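Local structure of nucleotidyl transferase AbiEii/AbiGii toxin family protein (Mycobacterium tuberculosis, 6Y56) at residues A[165-170]-A[187-192]; A[169-174]-A[258-263]; A[181-186]-A[250-255]; A[201-206]-A[219-224]. The protein is a nucleotidyltransferase toxin of a toxin-antitoxin system and probably blocks growth by modifying tRNA acceptor stems. All blocks are in the same frame, centred on the assembly; numbering follows the deposited sequence.

All four contacts lie in the helical part of the chain that follows the mixed sheet, within the AbiEii family region. Contacts 1 and 2 share helix 163-174, and their centres are about 8 Å apart; Cys-167 SG of contact 1 touches Phe-260 CE1 of contact 2 at 3.6 Å. Helix 180-189 joins contact 1 to contact 3, with centres about 10 Å apart, and Lys-170 bridges them through salt bridges to Asp-182 and Asp-185. Contact 4 joins helix 196-212 to the loop before helix 224-227, its centre about 9 Å from that of contact 2 and about 19 Å from that of contact 3. Lys-206 of helix 196-212 forms salt bridges with Glu-165 and Glu-169 of helix 163-174.

Contact 1 of 4, residues A[165-170]-A[187-192]; sequences EACAEK and NHFASR
Cys-167 sets its CB over one face of the Phe-189 ring, 3.9 Å from the centroid and only 9° off the normal, so its C-H groups meet the pi face in a CH-pi contact. The sulfur reaches further back along the ring. With SG anti to the backbone N (chi1 -172°), it swings toward the root of the phenyl group; SG lies 4.4 Å from the centroid of the Phe-189 ring and 27° off the normal, an oblique Cys sulfur-aromatic contact. At the far end of the ring, Phe-189 CZ meets the methyl CB of Ala-166 at 3.9 Å and comes within 3.8 Å of the backbone N of Cys-167. Lys-170 adds its CG, 4.0 Å from Phe-189 CE2, before its chain bends at chi2 and carries the amine off to salt bridges with Asp-185 and Asp-182.

This is a helix-to-helix contact in the helical region of the nucleotidyltransferase toxin: the Phe-189 ring of helix 180-189 lies against Ala-166, Cys-167 and Lys-170 on one turn of helix 163-174, and the CA atoms of Cys-167 and Phe-189 come to 6.8 Å. A type I beta turn runs from Phe-189 to Arg-192. His-188 O receives both the amide and the hydroxyl of Ser-191, the OG bond being 2.8 Å long and lying in the carbonyl plane on a lone pair. Further out, Leu-54 of helix 50-59 also touches Phe-189, while Val-199 and Phe-260 pack on Cys-167.

Contact 2 of 4, residues A[169-174]-A[258-263]; sequences EKLARY and KRFAFL
The backbones of Leu-171 and Phe-260 stay well apart, 9.4 Å between CA atoms, so side chains alone span the distance between helix 163-174 and the segment 258-263. Leu-171 does most of the work: its CG is anti to the carbonyl carbon (chi1 -69°), and both methyls spread toward Phe-260 and Leu-263. CD2 sits over one face of the Phe-260 ring, 4.2 Å from the centroid and 16° off the normal, in a CH-pi contact displaced toward the rim. Leu-171 CD1 lies 3.9 Å from both Phe-260 CD1 and CE1. The leucine also meets Leu-263 tip to tip, Leu-171 CD1 lying 4.1 Å from Leu-263 CD1. Its two methyls thus touch two residues three positions apart.

Phe-260 is the first residue to leave helical geometry after helix 249-259, and the 3-10 segment 261-263 follows, with Leu-263 also pointing toward Leu-171; the amide of Leu-263 bonds to Phe-260 O at 3.0 Å. Val-199 and Leu-186 pack on Leu-171 from neighbouring helices, and Trp-203 meets Leu-263. What results is a buried apolar seam where a helix terminus and its 3-10 continuation close over the flank of another helix in this AbiEii-family fold.

Contact 3 of 4, residues A[181-186]-A[250-255]; sequences RDLYDL and AAWEAR
Tyr-184 points the edge of its ring at the face of the Trp-252 indole, a T-shaped pair with planes at 86° and the tyrosine centroid 5.2 Å from that of the six-membered ring. The corner that makes the approach is Tyr-184 CD2, 3.6 Å from Trp-252 CH2 and equally close to CZ2, so it lands toward the rim of the benzo ring. The tryptophan CG lies anti to its carbonyl carbon (chi1 -59°), which leads the indole across toward helix 180-189, while chi2 sets how its face is turned.

Leu-183 occupies the other half of the interface and is turned quite differently. Its CG packs on the aliphatic root of the tryptophan, 3.7 Å from Trp-252 CB, while CD2 lies near the plane of the indole at its edge. The CD1 methyl reaches past to the backbone, 3.8 Å from Glu-253 N. Leucine thus meets Trp-252 at its stem and edge, tyrosine over a face.

The polar ends look elsewhere: Tyr-184 OH is hydrogen-bonded to His-188 NE2, and the Glu-253 carboxylate pairs with Arg-257. Met-249 and Val-256 extend the apolar surface around Leu-183. The segment axes approach to 9.2 Å and cross at 59°, a steeply crossed helix pair with an aromatic T at its core, joining helices 180-189 and 249-259 of the toxin.

Contact 4 of 4, residues A[201-206]-A[219-224]; sequences RLWVLK and RPLRVE
Leu-221 packs against one face of the Trp-203 indole, its CD1 3.6 Å from Trp-203 CZ2. The second methyl, CD2, stands over the six-membered ring at 4.1 Å from its centroid, 11° off the normal, giving a CH-pi contact. That same CD2 meets Val-204 CG2 at 4.1 Å, so the leucine fork is held between neighbouring residues of helix 196-212. Trp-203 CG is anti to the backbone N (chi1 174°), which extends the ring toward the loop. Its NE1 makes a weak hydrogen bond to Leu-171 O.

Toward Val-223 the fit slackens. The valine offers its backbone CA to the rim of the indole, 4.2 Å from Trp-203 CH2, and its side chain is only partly buried. Here the loop surfaces: Arg-222 between the two hydrophobic residues turns its CB away from the helix and is solvent-exposed, with Pro-220 CG 3.8 Å above the plane of its guanidinium. Before the leucine, a cis peptide bond precedes Pro-220, and backbone hydrogen bonds tie Leu-221 to Ala-274. The pattern is that of an irregular loop, leading from helix 196-212 to helix 224-227, folded back so that Leu-221 covers part of one face of the Trp-203 indole on helix 196-212.

Contact 1 of 4, residues A[165-170]-A[187-192]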
# COMPACT_ATOMS: atom_id res chain seq x y z
N GLU A 165 -11.13 2.91 0.52
CA GLU A 165 -10.10 3.91 0.74
C GLU A 165 -8.78 3.50 0.11
O GLU A 165 -8.05 4.34 -0.41
CB GLU A 165 -9.97 4.20 2.23
CG GLU A 165 -9.03 5.35 2.54
CD GLU A 165 -9.29 6.00 3.87
OE1 GLU A 165 -9.98 5.38 4.73
OE2 GLU A 165 -8.82 7.13 4.08
N ALA A 166 -8.44 2.21 0.16
CA ALA A 166 -7.22 1.75 -0.50
C ALA A 166 -7.28 2.02 -2.00
O ALA A 166 -6.29 2.46 -2.60
CB ALA A 166 -7.01 0.26 -0.23
N CYS A 167 -8.44 1.78 -2.60
CA CYS A 167 -8.59 2.03 -4.02
C CYS A 167 -8.48 3.53 -4.32
O CYS A 167 -7.77 3.93 -5.25
CB CYS A 167 -9.93 1.46 -4.49
SG CYS A 167 -10.15 1.49 -6.27
N ALA A 168 -9.12 4.37 -3.49
CA ALA A 168 -9.03 5.81 -3.68
C ALA A 168 -7.59 6.30 -3.55
O ALA A 168 -7.16 7.17 -4.31
CB ALA A 168 -9.95 6.53 -2.70
N GLU A 169 -6.83 5.76 -2.59
CA GLU A 169 -5.44 6.15 -2.44
C GLU A 169 -4.62 5.74 -3.66
O GLU A 169 -3.75 6.49 -4.12
CB GLU A 169 -4.85 5.56 -1.16
CG GLU A 169 -5.37 6.23 0.10
CD GLU A 169 -4.44 6.11 1.28
OE1 GLU A 169 -3.47 5.32 1.23
OE2 GLU A 169 -4.68 6.82 2.27
N LYS A 170 -4.88 4.55 -4.20
CA LYS A 170 -4.16 4.12 -5.40
C LYS A 170 -4.46 5.04 -6.57
O LYS A 170 -3.55 5.44 -7.30
CB LYS A 170 -4.55 2.69 -5.75
CG LYS A 170 -3.88 1.62 -4.92
CD LYS A 170 -2.43 1.44 -5.34
CE LYS A 170 -1.71 0.56 -4.34
NZ LYS A 170 -0.33 0.32 -4.81
N ASN A 187 -5.64 -3.13 -11.26
CA ASN A 187 -6.20 -4.23 -12.04
C ASN A 187 -6.90 -5.25 -11.15
O ASN A 187 -7.92 -5.82 -11.55
CB ASN A 187 -5.10 -4.88 -12.89
CG ASN A 187 -5.63 -5.96 -13.80
OD1 ASN A 187 -6.32 -5.68 -14.78
ND2 ASN A 187 -5.32 -7.21 -13.48
N HIS A 188 -6.37 -5.48 -9.94
CA HIS A 188 -7.08 -6.34 -8.99
C HIS A 188 -8.34 -5.66 -8.47
O HIS A 188 -9.39 -6.31 -8.38
CB HIS A 188 -6.16 -6.73 -7.83
CG HIS A 188 -5.37 -7.96 -8.09
ND1 HIS A 188 -5.93 -9.22 -8.07
CD2 HIS A 188 -4.07 -8.13 -8.39
CE1 HIS A 188 -5.00 -10.12 -8.34
NE2 HIS A 188 -3.86 -9.48 -8.54
N PHE A 189 -8.27 -4.38 -8.11
CA PHE A 189 -9.48 -3.71 -7.64
C PHE A 189 -10.56 -3.78 -8.71
O PHE A 189 -11.75 -3.94 -8.40
CB PHE A 189 -9.21 -2.25 -7.26
CG PHE A 189 -8.51 -2.06 -5.95
CD1 PHE A 189 -9.11 -2.42 -4.76
CD2 PHE A 189 -7.25 -1.52 -5.91
CE1 PHE A 189 -8.45 -2.24 -3.55
CE2 PHE A 189 -6.58 -1.33 -4.72
CZ PHE A 189 -7.18 -1.70 -3.54
N ALA A 190 -10.16 -3.70 -9.98
CA ALA A 190 -11.11 -3.74 -11.08
C ALA A 190 -11.82 -5.08 -11.21
O ALA A 190 -12.86 -5.16 -11.87
CB ALA A 190 -10.40 -3.40 -12.39
N SER A 191 -11.27 -6.14 -10.61
CA SER A 191 -11.88 -7.46 -10.62
C SER A 191 -12.75 -7.72 -9.40
O SER A 191 -13.34 -8.80 -9.30
CB SER A 191 -10.81 -8.54 -10.73
OG SER A 191 -10.16 -8.71 -9.48
N ARG A 192 -12.82 -6.78 -8.47
CA ARG A 192 -13.55 -6.94 -7.22
C ARG A 192 -14.72 -5.98 -7.18
O ARG A 192 -14.86 -5.09 -8.03
CB ARG A 192 -12.60 -6.71 -6.03
CG ARG A 192 -11.47 -7.74 -5.96
CD ARG A 192 -10.33 -7.33 -5.03
NE ARG A 192 -10.77 -7.19 -3.65
CZ ARG A 192 -10.82 -8.19 -2.78
NH1 ARG A 192 -10.44 -9.41 -3.14
NH2 ARG A 192 -11.25 -7.97 -1.55

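Contact 2 of 4, residues A[169-174]-A[258-263]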
# COMPACT_ATOMS: atom_id res chain seq x y z
N GLU A 169 -6.83 5.76 -2.59
CA GLU A 169 -5.44 6.15 -2.44
C GLU A 169 -4.62 5.74 -3.66
O GLU A 169 -3.75 6.49 -4.12
CB GLU A 169 -4.85 5.56 -1.16
CG GLU A 169 -5.37 6.23 0.10
CD GLU A 169 -4.44 6.11 1.28
OE1 GLU A 169 -3.47 5.32 1.23
OE2 GLU A 169 -4.68 6.82 2.27
N LYS A 170 -4.88 4.55 -4.20
CA LYS A 170 -4.16 4.12 -5.40
C LYS A 170 -4.46 5.04 -6.57
O LYS A 170 -3.55 5.44 -7.30
CB LYS A 170 -4.55 2.69 -5.75
CG LYS A 170 -3.88 1.62 -4.92
CD LYS A 170 -2.43 1.44 -5.34
CE LYS A 170 -1.71 0.56 -4.34
NZ LYS A 170 -0.33 0.32 -4.81
N LEU A 171 -5.73 5.41 -6.73
CA LEU A 171 -6.11 6.31 -7.81
C LEU A 171 -5.52 7.70 -7.62
O LEU A 171 -5.22 8.40 -8.60
CB LEU A 171 -7.63 6.40 -7.87
CG LEU A 171 -8.37 5.14 -8.33
CD1 LEU A 171 -9.86 5.24 -8.02
CD2 LEU A 171 -8.11 4.91 -9.82
N ALA A 172 -5.39 8.13 -6.36
CA ALA A 172 -4.81 9.44 -6.09
C ALA A 172 -3.34 9.50 -6.50
O ALA A 172 -2.88 10.51 -7.03
CB ALA A 172 -4.98 9.79 -4.62
N ARG A 173 -2.60 8.43 -6.27
CA ARG A 173 -1.22 8.43 -6.74
C ARG A 173 -1.14 8.25 -8.25
O ARG A 173 -0.33 8.91 -8.91
CB ARG A 173 -0.41 7.36 -6.03
CG ARG A 173 1.03 7.34 -6.53
CD ARG A 173 1.97 6.79 -5.48
NE ARG A 173 1.82 5.35 -5.35
CZ ARG A 173 2.32 4.64 -4.36
NH1 ARG A 173 3.00 5.24 -3.39
NH2 ARG A 173 2.14 3.32 -4.32
N TYR A 174 -1.97 7.36 -8.80
CA TYR A 174 -2.01 7.13 -10.24
C TYR A 174 -2.25 8.42 -10.99
O TYR A 174 -1.71 8.61 -12.09
CB TYR A 174 -3.12 6.12 -10.52
CG TYR A 174 -3.12 5.43 -11.86
CD1 TYR A 174 -2.22 4.42 -12.15
CD2 TYR A 174 -4.09 5.74 -12.80
CE1 TYR A 174 -2.26 3.77 -13.38
CE2 TYR A 174 -4.14 5.09 -14.01
CZ TYR A 174 -3.23 4.12 -14.30
OH TYR A 174 -3.30 3.49 -15.52
N LYS A 258 -11.01 1.08 -18.51
CA LYS A 258 -12.43 0.81 -18.73
C LYS A 258 -13.20 0.75 -17.42
O LYS A 258 -14.28 1.34 -17.30
CB LYS A 258 -12.60 -0.51 -19.48
CG LYS A 258 -14.03 -0.82 -19.81
CD LYS A 258 -14.09 -2.10 -20.59
CE LYS A 258 -15.54 -2.42 -20.89
NZ LYS A 258 -15.69 -3.69 -21.66
N ARG A 259 -12.67 0.02 -16.44
CA ARG A 259 -13.43 -0.19 -15.21
C ARG A 259 -13.67 1.12 -14.46
O ARG A 259 -14.72 1.29 -13.85
CB ARG A 259 -12.71 -1.18 -14.29
CG ARG A 259 -13.43 -1.45 -12.96
CD ARG A 259 -14.78 -2.12 -13.20
NE ARG A 259 -15.63 -2.25 -12.02
CZ ARG A 259 -16.50 -1.33 -11.62
NH1 ARG A 259 -16.61 -0.19 -12.28
NH2 ARG A 259 -17.26 -1.55 -10.55
N PHE A 260 -12.70 2.03 -14.51
CA PHE A 260 -12.76 3.25 -13.72
C PHE A 260 -13.41 4.41 -14.47
O PHE A 260 -13.31 5.56 -14.03
CB PHE A 260 -11.40 3.59 -13.13
CG PHE A 260 -11.02 2.67 -12.00
CD1 PHE A 260 -11.51 2.89 -10.72
CD2 PHE A 260 -10.23 1.55 -12.23
CE1 PHE A 260 -11.20 2.02 -9.68
CE2 PHE A 260 -9.91 0.68 -11.19
CZ PHE A 260 -10.40 0.92 -9.92
N ALA A 261 -14.12 4.10 -15.56
CA ALA A 261 -14.89 5.12 -16.27
C ALA A 261 -15.84 5.89 -15.35
O ALA A 261 -16.10 7.07 -15.59
CB ALA A 261 -15.67 4.47 -17.41
N PHE A 262 -16.35 5.24 -14.29
CA PHE A 262 -17.27 5.89 -13.37
C PHE A 262 -16.68 7.13 -12.71
O PHE A 262 -17.44 7.96 -12.20
CB PHE A 262 -17.79 4.90 -12.31
CG PHE A 262 -16.74 4.47 -11.30
CD1 PHE A 262 -16.51 5.20 -10.14
CD2 PHE A 262 -15.99 3.34 -11.53
CE1 PHE A 262 -15.54 4.80 -9.24
CE2 PHE A 262 -15.03 2.93 -10.63
CZ PHE A 262 -14.79 3.66 -9.48
N LEU A 263 -15.36 7.26 -12.69
CA LEU A 263 -14.76 8.46 -12.11
C LEU A 263 -15.14 9.71 -12.87
O LEU A 263 -15.03 10.81 -12.33
CB LEU A 263 -13.24 8.33 -12.06
CG LEU A 263 -12.70 7.22 -11.16
CD1 LEU A 263 -11.20 7.12 -11.38
CD2 LEU A 263 -13.02 7.49 -9.69

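Contact 3 of 4, residues A[181-186]-A[250-255]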
# COMPACT_ATOMS: atom_id res chain seq x y z
N ARG A 181 3.41 -0.91 -10.37
CA ARG A 181 2.87 -1.61 -9.21
C ARG A 181 1.48 -1.11 -8.87
O ARG A 181 0.60 -1.89 -8.49
CB ARG A 181 3.81 -1.46 -8.00
CG ARG A 181 5.20 -2.05 -8.21
CD ARG A 181 6.12 -1.70 -7.04
NE ARG A 181 7.49 -2.16 -7.25
CZ ARG A 181 8.36 -2.37 -6.26
NH1 ARG A 181 8.01 -2.17 -5.01
NH2 ARG A 181 9.59 -2.80 -6.54
N ASP A 182 1.24 0.19 -9.06
CA ASP A 182 -0.10 0.72 -8.82
C ASP A 182 -1.07 0.23 -9.90
O ASP A 182 -2.22 -0.08 -9.60
CB ASP A 182 -0.09 2.25 -8.84
CG ASP A 182 0.53 2.86 -7.59
OD1 ASP A 182 0.75 2.14 -6.59
OD2 ASP A 182 0.81 4.07 -7.63
N LEU A 183 -0.61 0.18 -11.15
CA LEU A 183 -1.45 -0.37 -12.22
C LEU A 183 -1.85 -1.81 -11.92
O LEU A 183 -3.01 -2.20 -12.09
CB LEU A 183 -0.69 -0.30 -13.54
CG LEU A 183 -1.36 -0.94 -14.76
CD1 LEU A 183 -2.67 -0.23 -15.09
CD2 LEU A 183 -0.41 -0.90 -15.95
N TYR A 184 -0.89 -2.63 -11.48
CA TYR A 184 -1.20 -4.01 -11.11
C TYR A 184 -2.28 -4.05 -10.02
O TYR A 184 -3.23 -4.84 -10.10
CB TYR A 184 0.07 -4.72 -10.63
CG TYR A 184 -0.21 -6.14 -10.20
CD1 TYR A 184 -0.64 -6.43 -8.91
CD2 TYR A 184 -0.09 -7.19 -11.10
CE1 TYR A 184 -0.92 -7.72 -8.52
CE2 TYR A 184 -0.37 -8.49 -10.72
CZ TYR A 184 -0.79 -8.74 -9.43
OH TYR A 184 -1.08 -10.04 -9.06
N ASP A 185 -2.12 -3.25 -8.97
CA ASP A 185 -3.08 -3.28 -7.87
C ASP A 185 -4.45 -2.81 -8.32
O ASP A 185 -5.47 -3.39 -7.93
CB ASP A 185 -2.56 -2.45 -6.69
CG ASP A 185 -1.29 -3.02 -6.06
OD1 ASP A 185 -0.95 -4.21 -6.28
OD2 ASP A 185 -0.62 -2.25 -5.34
N LEU A 186 -4.50 -1.77 -9.15
CA LEU A 186 -5.78 -1.29 -9.66
C LEU A 186 -6.44 -2.34 -10.54
O LEU A 186 -7.67 -2.44 -10.56
CB LEU A 186 -5.58 0.01 -10.45
CG LEU A 186 -5.34 1.23 -9.56
CD1 LEU A 186 -4.88 2.38 -10.43
CD2 LEU A 186 -6.60 1.59 -8.80
N ALA A 250 -0.31 -3.84 -21.07
CA ALA A 250 -1.39 -3.37 -21.93
C ALA A 250 -2.74 -3.91 -21.49
O ALA A 250 -3.74 -3.17 -21.49
CB ALA A 250 -1.09 -3.73 -23.39
N ALA A 251 -2.81 -5.18 -21.11
CA ALA A 251 -4.07 -5.74 -20.62
C ALA A 251 -4.52 -5.04 -19.35
O ALA A 251 -5.70 -4.70 -19.20
CB ALA A 251 -3.93 -7.24 -20.40
N TRP A 252 -3.59 -4.80 -18.41
CA TRP A 252 -3.95 -4.12 -17.17
C TRP A 252 -4.41 -2.69 -17.44
O TRP A 252 -5.41 -2.23 -16.87
CB TRP A 252 -2.75 -4.10 -16.22
CG TRP A 252 -2.21 -5.45 -15.84
CD1 TRP A 252 -2.84 -6.65 -15.93
CD2 TRP A 252 -0.91 -5.71 -15.33
NE1 TRP A 252 -2.01 -7.65 -15.49
CE2 TRP A 252 -0.81 -7.10 -15.13
CE3 TRP A 252 0.20 -4.90 -15.03
CZ2 TRP A 252 0.35 -7.70 -14.62
CZ3 TRP A 252 1.34 -5.50 -14.53
CH2 TRP A 252 1.41 -6.88 -14.34
N GLU A 253 -3.67 -1.95 -18.27
CA GLU A 253 -4.03 -0.57 -18.57
C GLU A 253 -5.43 -0.49 -19.16
O GLU A 253 -6.22 0.38 -18.79
CB GLU A 253 -3.01 0.05 -19.53
CG GLU A 253 -3.14 1.56 -19.70
CD GLU A 253 -4.19 1.97 -20.74
OE1 GLU A 253 -4.62 3.14 -20.71
OE2 GLU A 253 -4.58 1.12 -21.57
N ALA A 254 -5.75 -1.41 -20.08
CA ALA A 254 -7.06 -1.39 -20.72
C ALA A 254 -8.16 -1.71 -19.72
O ALA A 254 -9.20 -1.03 -19.71
CB ALA A 254 -7.09 -2.38 -21.89
N ARG A 255 -7.97 -2.73 -18.88
CA ARG A 255 -9.01 -3.09 -17.92
C ARG A 255 -9.22 -1.98 -16.90
O ARG A 255 -10.37 -1.67 -16.55
CB ARG A 255 -8.68 -4.40 -17.19
CG ARG A 255 -9.85 -4.86 -16.30
CD ARG A 255 -9.44 -5.76 -15.16
NE ARG A 255 -9.37 -7.16 -15.57
CZ ARG A 255 -8.92 -8.15 -14.81
NH1 ARG A 255 -8.50 -7.89 -13.57
NH2 ARG A 255 -8.89 -9.39 -15.28

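Contact 4 of 4, residues A[201-206]-A[219-224]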
# COMPACT_ATOMS: atom_id res chain seq x y z
N ARG A 201 -15.74 9.73 -4.51
CA ARG A 201 -15.73 10.81 -3.53
C ARG A 201 -14.41 10.85 -2.78
O ARG A 201 -13.77 11.91 -2.67
CB ARG A 201 -16.92 10.66 -2.58
CG ARG A 201 -16.93 11.61 -1.38
CD ARG A 201 -16.93 13.07 -1.79
NE ARG A 201 -18.07 13.42 -2.64
CZ ARG A 201 -19.16 14.05 -2.21
NH1 ARG A 201 -20.12 14.36 -3.07
NH2 ARG A 201 -19.28 14.38 -0.93
N LEU A 202 -13.97 9.70 -2.28
CA LEU A 202 -12.71 9.64 -1.54
C LEU A 202 -11.53 10.02 -2.42
O LEU A 202 -10.60 10.68 -1.95
CB LEU A 202 -12.51 8.24 -0.97
CG LEU A 202 -13.34 7.90 0.26
CD1 LEU A 202 -13.18 6.42 0.57
CD2 LEU A 202 -12.89 8.75 1.43
N TRP A 203 -11.54 9.61 -3.69
CA TRP A 203 -10.47 9.97 -4.62
C TRP A 203 -10.32 11.49 -4.71
O TRP A 203 -9.22 12.03 -4.57
CB TRP A 203 -10.75 9.37 -6.00
CG TRP A 203 -9.81 9.77 -7.09
CD1 TRP A 203 -8.46 9.62 -7.10
CD2 TRP A 203 -10.17 10.37 -8.33
NE1 TRP A 203 -7.95 10.08 -8.29
CE2 TRP A 203 -8.98 10.56 -9.07
CE3 TRP A 203 -11.37 10.78 -8.90
CZ2 TRP A 203 -8.96 11.13 -10.34
CZ3 TRP A 203 -11.36 11.34 -10.16
CH2 TRP A 203 -10.15 11.51 -10.87
N VAL A 204 -11.43 12.19 -4.93
CA VAL A 204 -11.37 13.64 -5.03
C VAL A 204 -10.84 14.25 -3.74
O VAL A 204 -10.01 15.17 -3.77
CB VAL A 204 -12.75 14.21 -5.41
CG1 VAL A 204 -12.73 15.75 -5.37
CG2 VAL A 204 -13.15 13.72 -6.78
N LEU A 205 -11.32 13.77 -2.59
CA LEU A 205 -10.89 14.33 -1.31
C LEU A 205 -9.42 14.03 -1.04
O LEU A 205 -8.71 14.87 -0.47
CB LEU A 205 -11.77 13.80 -0.18
CG LEU A 205 -13.25 14.15 -0.29
CD1 LEU A 205 -14.08 13.46 0.78
CD2 LEU A 205 -13.50 15.65 -0.24
N LYS A 206 -8.94 12.85 -1.45
CA LYS A 206 -7.53 12.53 -1.26
C LYS A 206 -6.65 13.41 -2.12
O LYS A 206 -5.63 13.93 -1.65
CB LYS A 206 -7.26 11.06 -1.60
CG LYS A 206 -7.87 10.06 -0.63
CD LYS A 206 -7.05 9.86 0.64
CE LYS A 206 -7.72 8.83 1.54
NZ LYS A 206 -6.86 8.53 2.71
N ARG A 219 -2.64 21.29 -10.04
CA ARG A 219 -4.06 21.59 -10.02
C ARG A 219 -4.47 22.10 -11.39
O ARG A 219 -3.65 22.67 -12.12
CB ARG A 219 -4.39 22.64 -8.94
CG ARG A 219 -3.58 23.92 -9.06
CD ARG A 219 -4.14 25.02 -8.18
NE ARG A 219 -4.20 24.65 -6.78
CZ ARG A 219 -3.17 24.69 -5.95
NH1 ARG A 219 -1.98 25.08 -6.37
NH2 ARG A 219 -3.33 24.34 -4.67
N PRO A 220 -5.73 21.89 -11.80
CA PRO A 220 -6.80 21.19 -11.09
C PRO A 220 -6.73 19.69 -11.32
O PRO A 220 -5.96 19.23 -12.15
CB PRO A 220 -8.05 21.74 -11.75
CG PRO A 220 -7.63 21.92 -13.16
CD PRO A 220 -6.21 22.45 -13.08
N LEU A 221 -7.52 18.94 -10.56
CA LEU A 221 -7.73 17.53 -10.85
C LEU A 221 -8.63 17.41 -12.08
O LEU A 221 -9.70 18.02 -12.12
CB LEU A 221 -8.42 16.87 -9.66
CG LEU A 221 -8.94 15.45 -9.88
CD1 LEU A 221 -7.79 14.54 -10.26
CD2 LEU A 221 -9.71 14.93 -8.66
N ARG A 222 -8.18 16.66 -13.07
CA ARG A 222 -8.98 16.36 -14.24
C ARG A 222 -9.13 14.85 -14.35
O ARG A 222 -8.19 14.10 -14.08
CB ARG A 222 -8.31 16.88 -15.51
CG ARG A 222 -8.03 18.37 -15.49
CD ARG A 222 -7.46 18.84 -16.81
NE ARG A 222 -7.52 20.29 -16.91
CZ ARG A 222 -6.47 21.09 -16.73
NH1 ARG A 222 -5.29 20.56 -16.43
NH2 ARG A 222 -6.60 22.40 -16.84
N VAL A 223 -10.31 14.40 -14.77
CA VAL A 223 -10.52 12.96 -14.81
C VAL A 223 -9.59 12.29 -15.82
O VAL A 223 -9.20 11.13 -15.65
CB VAL A 223 -12.01 12.63 -15.04
CG1 VAL A 223 -12.21 11.15 -14.99
CG2 VAL A 223 -12.87 13.31 -13.99
N GLU A 224 -9.21 13.02 -16.88
CA GLU A 224 -8.25 12.48 -17.84
C GLU A 224 -6.90 12.19 -17.22
O GLU A 224 -6.13 11.41 -17.81
CB GLU A 224 -8.06 13.46 -19.00
CG GLU A 224 -9.29 13.63 -19.88
CD GLU A 224 -10.30 14.61 -19.31
OE1 GLU A 224 -10.00 15.28 -18.30
OE2 GLU A 224 -11.41 14.70 -19.89